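Long-range contacts in acetylglutamate kinase (Streptococcus mutans, PDB 3L86), which probably catalyses the ATP-dependent phosphorylation of N-acetyl-L-glutamate, a step in the biosynthesis of arginine: residues A[99-104]-A[151-156]; A[110-115]-A[178-183]. All coordinates share one frame; numbering follows the deposited sequence.

Contact 1. Residues A[99-104]-A[151-156]; sequences TSKDDM and YGYVGD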
# COMPACT_ATOMS: atom_id res chain seq x y z
N THR A 99 -2.29 18.14 -0.24
CA THR A 99 -1.23 18.14 0.83
C THR A 99 -0.27 19.31 0.69
O THR A 99 0.52 19.38 -0.26
CB THR A 99 -0.41 16.76 0.79
OG1 THR A 99 -1.31 15.64 0.72
CG2 THR A 99 0.51 16.60 2.01
N SER A 100 -0.32 20.27 1.59
CA SER A 100 0.64 21.38 1.51
C SER A 100 1.99 20.97 2.07
O SER A 100 2.08 19.96 2.76
CB SER A 100 0.13 22.60 2.31
OG SER A 100 0.25 22.36 3.70
N LYS A 101 3.03 21.77 1.84
CA LYS A 101 4.32 21.48 2.47
C LYS A 101 4.27 21.41 4.02
O LYS A 101 4.93 20.54 4.63
CB LYS A 101 5.33 22.52 2.04
CG LYS A 101 6.46 22.59 2.98
CD LYS A 101 7.65 22.08 2.40
CE LYS A 101 8.47 23.27 2.02
NZ LYS A 101 9.91 22.93 2.09
N ASP A 102 3.52 22.31 4.66
CA ASP A 102 3.31 22.22 6.11
C ASP A 102 2.57 20.91 6.48
O ASP A 102 2.88 20.31 7.53
CB ASP A 102 2.57 23.44 6.71
CG ASP A 102 3.47 24.73 6.78
OD1 ASP A 102 4.73 24.63 6.73
OD2 ASP A 102 2.88 25.85 6.80
N ASP A 103 1.63 20.48 5.68
CA ASP A 103 0.92 19.24 5.87
C ASP A 103 1.82 17.97 5.97
O ASP A 103 1.48 17.04 6.66
CB ASP A 103 -0.19 19.04 4.82
CG ASP A 103 -1.39 20.00 5.00
OD1 ASP A 103 -1.63 20.56 6.06
OD2 ASP A 103 -2.08 20.16 4.05
N MET A 104 2.92 17.99 5.25
CA MET A 104 3.84 16.85 5.15
C MET A 104 4.44 16.51 6.51
O MET A 104 4.75 15.36 6.82
CB MET A 104 4.97 17.14 4.13
CG MET A 104 4.56 16.99 2.61
SD MET A 104 4.04 15.26 2.21
CE MET A 104 5.39 14.13 2.76
N TYR A 151 -2.93 19.41 -6.20
CA TYR A 151 -2.74 18.51 -5.06
C TYR A 151 -1.60 18.93 -4.14
O TYR A 151 -1.51 18.41 -3.03
CB TYR A 151 -2.42 17.05 -5.48
CG TYR A 151 -3.45 16.39 -6.38
CD1 TYR A 151 -4.65 15.90 -5.89
CD2 TYR A 151 -3.22 16.31 -7.73
CE1 TYR A 151 -5.61 15.28 -6.78
CE2 TYR A 151 -4.13 15.74 -8.58
CZ TYR A 151 -5.32 15.22 -8.11
OH TYR A 151 -6.20 14.66 -9.05
N GLY A 152 -0.71 19.84 -4.57
CA GLY A 152 0.39 20.19 -3.66
C GLY A 152 1.52 19.15 -3.68
O GLY A 152 1.98 18.77 -4.76
N TYR A 153 1.94 18.66 -2.49
CA TYR A 153 3.04 17.69 -2.30
C TYR A 153 2.63 16.20 -2.44
O TYR A 153 3.09 15.35 -1.67
CB TYR A 153 3.72 17.94 -0.93
CG TYR A 153 4.71 19.10 -1.01
CD1 TYR A 153 4.29 20.41 -1.29
CD2 TYR A 153 6.08 18.87 -0.84
CE1 TYR A 153 5.26 21.48 -1.39
CE2 TYR A 153 7.00 19.90 -0.92
CZ TYR A 153 6.60 21.20 -1.21
OH TYR A 153 7.59 22.18 -1.30
N VAL A 154 1.72 15.90 -3.35
CA VAL A 154 1.34 14.52 -3.71
C VAL A 154 2.21 13.99 -4.87
O VAL A 154 2.44 14.69 -5.87
CB VAL A 154 -0.17 14.42 -4.01
CG1 VAL A 154 -0.57 13.04 -4.56
CG2 VAL A 154 -0.95 14.67 -2.67
N GLY A 155 2.82 12.83 -4.66
CA GLY A 155 3.69 12.26 -5.66
C GLY A 155 3.13 11.10 -6.43
O GLY A 155 2.18 10.44 -5.96
N ASP A 156 3.74 10.84 -7.60
CA ASP A 156 3.49 9.64 -8.43
C ASP A 156 4.86 8.92 -8.46
O ASP A 156 5.83 9.58 -8.79
CB ASP A 156 3.21 10.16 -9.85
CG ASP A 156 2.55 9.14 -10.79
OD1 ASP A 156 2.00 8.09 -10.36
OD2 ASP A 156 2.57 9.46 -12.01
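The phenol ring of Tyr153 carries Lys101 on one face: CB of Lys101 sits 4.0 Å from the ring centroid, a CH-pi contact displaced toward the rim on the CE1 side. Thr99 O lies at the ring edge, near its plane. The lysine chain, bent at its second and third torsions, then runs on past the phenol end, with Lys101 CE 3.6 Å from Tyr153 OH. Met104 approaches obliquely, its CG 3.8 Å from Tyr153 CB. The backbones are tied by a single beta bridge between Thr99 and Gly152. Thr99 N donates to Tyr151 O (2.9 Å, practically straight), and Tyr153 N donates to Thr99 O (2.7 Å), so both polar backbone groups of the threonine are used. Gly152 has positive phi and turns the chain after helix 148-151; its CA makes a CA-H...O contact with Thr99 O. With chi1 -48°, Thr99 OG1 lies beside its own backbone N, 3.5 Å from Val154 CG2, and hydrogen-bonds Arg97 O and Asn190 ND2, two residues of the acetylglutamate pocket. A capping box of Ser100 and Asp103 starts helix 101-125. The first turn of this helix packs on the link between helix 148-151 and strand 155-160, beside strand 188-190.

Contact 2. Residues A[110-115]-A[178-183]; sequences ALLDLV and ASLGYS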
# COMPACT_ATOMS: atom_id res chain seq x y z
N ALA A 110 2.33 10.73 11.23
CA ALA A 110 1.33 9.66 11.40
C ALA A 110 1.79 8.32 10.76
O ALA A 110 1.63 7.22 11.34
CB ALA A 110 -0.03 10.13 10.81
N LEU A 111 2.34 8.38 9.55
CA LEU A 111 2.76 7.15 8.86
C LEU A 111 3.93 6.41 9.57
O LEU A 111 3.83 5.19 9.80
CB LEU A 111 3.13 7.46 7.40
CG LEU A 111 1.99 7.83 6.43
CD1 LEU A 111 2.58 8.14 5.04
CD2 LEU A 111 0.99 6.70 6.36
N LEU A 112 5.01 7.13 9.90
CA LEU A 112 6.18 6.51 10.54
C LEU A 112 5.98 6.19 12.03
O LEU A 112 6.32 5.08 12.48
CB LEU A 112 7.47 7.35 10.35
CG LEU A 112 7.87 7.56 8.87
CD1 LEU A 112 8.97 8.63 8.77
CD2 LEU A 112 8.27 6.25 8.14
N ASP A 113 5.44 7.13 12.80
CA ASP A 113 5.48 6.99 14.27
C ASP A 113 4.20 6.39 14.81
O ASP A 113 4.24 5.66 15.82
CB ASP A 113 5.71 8.37 14.93
CG ASP A 113 6.96 9.05 14.43
OD1 ASP A 113 8.01 8.39 14.40
OD2 ASP A 113 6.90 10.24 14.08
N LEU A 114 3.08 6.71 14.15
CA LEU A 114 1.73 6.25 14.58
C LEU A 114 1.14 4.99 13.88
O LEU A 114 0.13 4.40 14.37
CB LEU A 114 0.73 7.39 14.40
CG LEU A 114 0.52 8.45 15.48
CD1 LEU A 114 1.71 8.64 16.31
CD2 LEU A 114 -0.01 9.75 15.00
N VAL A 115 1.66 4.61 12.73
CA VAL A 115 1.26 3.33 12.08
C VAL A 115 2.44 2.34 11.94
O VAL A 115 2.36 1.15 12.36
CB VAL A 115 0.59 3.56 10.69
CG1 VAL A 115 0.13 2.24 10.08
CG2 VAL A 115 -0.65 4.50 10.81
N ALA A 178 6.54 2.60 4.46
CA ALA A 178 5.45 3.61 4.48
C ALA A 178 5.22 4.24 3.10
O ALA A 178 6.16 4.27 2.28
CB ALA A 178 5.78 4.71 5.49
N SER A 179 4.02 4.82 2.87
CA SER A 179 3.72 5.39 1.56
C SER A 179 4.27 6.82 1.38
O SER A 179 3.48 7.81 1.50
CB SER A 179 2.22 5.35 1.25
OG SER A 179 1.45 6.00 2.27
N LEU A 180 5.58 6.89 1.15
CA LEU A 180 6.37 8.15 1.03
C LEU A 180 7.44 7.94 -0.04
O LEU A 180 7.98 6.83 -0.20
CB LEU A 180 7.08 8.50 2.37
CG LEU A 180 6.18 8.87 3.61
CD1 LEU A 180 7.00 8.91 4.91
CD2 LEU A 180 5.36 10.23 3.46
N GLY A 181 7.72 8.98 -0.82
CA GLY A 181 8.83 8.93 -1.77
C GLY A 181 9.58 10.28 -1.83
O GLY A 181 9.22 11.25 -1.14
N TYR A 182 10.60 10.35 -2.66
CA TYR A 182 11.44 11.58 -2.70
C TYR A 182 11.66 12.14 -4.13
O TYR A 182 12.05 11.41 -5.01
CB TYR A 182 12.81 11.30 -2.07
CG TYR A 182 12.78 11.24 -0.56
CD1 TYR A 182 12.29 10.10 0.10
CD2 TYR A 182 13.26 12.31 0.21
CE1 TYR A 182 12.28 10.03 1.51
CE2 TYR A 182 13.27 12.22 1.61
CZ TYR A 182 12.78 11.07 2.23
OH TYR A 182 12.75 10.98 3.60
N SER A 183 11.49 13.44 -4.30
CA SER A 183 11.71 14.09 -5.62
C SER A 183 13.20 14.11 -5.99
O SER A 183 14.07 13.97 -5.10
CB SER A 183 11.17 15.56 -5.54
OG SER A 183 12.13 16.39 -4.87
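Leu111 overlaps the bend of the 178-183 segment with its CD1 methyl, which lies 3.7 Å from both Ser179 O and Ser179 OG and 3.8 Å from Leu180 CD2. This is helix-on-sheet packing in the amino acid kinase fold: helix 101-125 lies against strand 174-182 of the main mixed sheet, and no hydrogen bond crosses between the two segments. The CB of Leu111 is directed toward the strand. Its CG is anti to the carbonyl carbon (chi1 -71°) and the chain is extended beyond it, which carries CD1 over Ser179 and against the side of Leu180. Closer to the helix backbone, Leu111 CB faces Ala178 CB at 4.3 Å. The neighbouring Leu112 meets the strand through CD2, 3.9 Å from Ala178 CB, while its CG lies 4.3 Å from Leu180 CD1, so the methyl of Ala178 meets both leucines and Leu180 touches the pair through different branches. Ile137 adds to the packing round Leu112, and Met104 and Met188 to that round Leu180.

The strand is interrupted here by an inverse gamma turn centred on Ser179, closed by a bond from Leu180 N to Ala178 O (2.9 Å). Ser179 belongs to the pocket that holds N-acetyl-L-glutamate and touches the bound substrate. It thus contacts Leu111 of the helix as well as the ligand, and the side chain of Leu111 also comes near Gly75 of the same pocket, consistent with a place next to the substrate site. At Ser179, chi1 of 55° sets OG between the backbone N and the carbonyl carbon, where its nearest approach to the helix segment is to Leu111 CD1, with Leu111 CD2 at 4.2 Å.

In the fold
Both contacts are made by helix 101-125, contact 1 at its N-terminal end and contact 2 farther along, and their centres lie 12 Å apart. Along the chain the segments alternate: 99-104, 110-115, 151-156, 178-183. The two meet directly where Met104 CE packs against Leu180 CD2 at 4.0 Å. Contact 1 joins the helix start to the turn leading into the two-stranded sheet of 141-145 and 155-160, whereas contact 2 lays the helix on strand 174-182 of the main sheet. Strand 188-190 borders both. Together they fasten one helix to two elements close to the bound N-acetyl-L-glutamate, with Ser179 in its pocket and the side chain of Val154 about 5 Å from the ligand at nearest atoms.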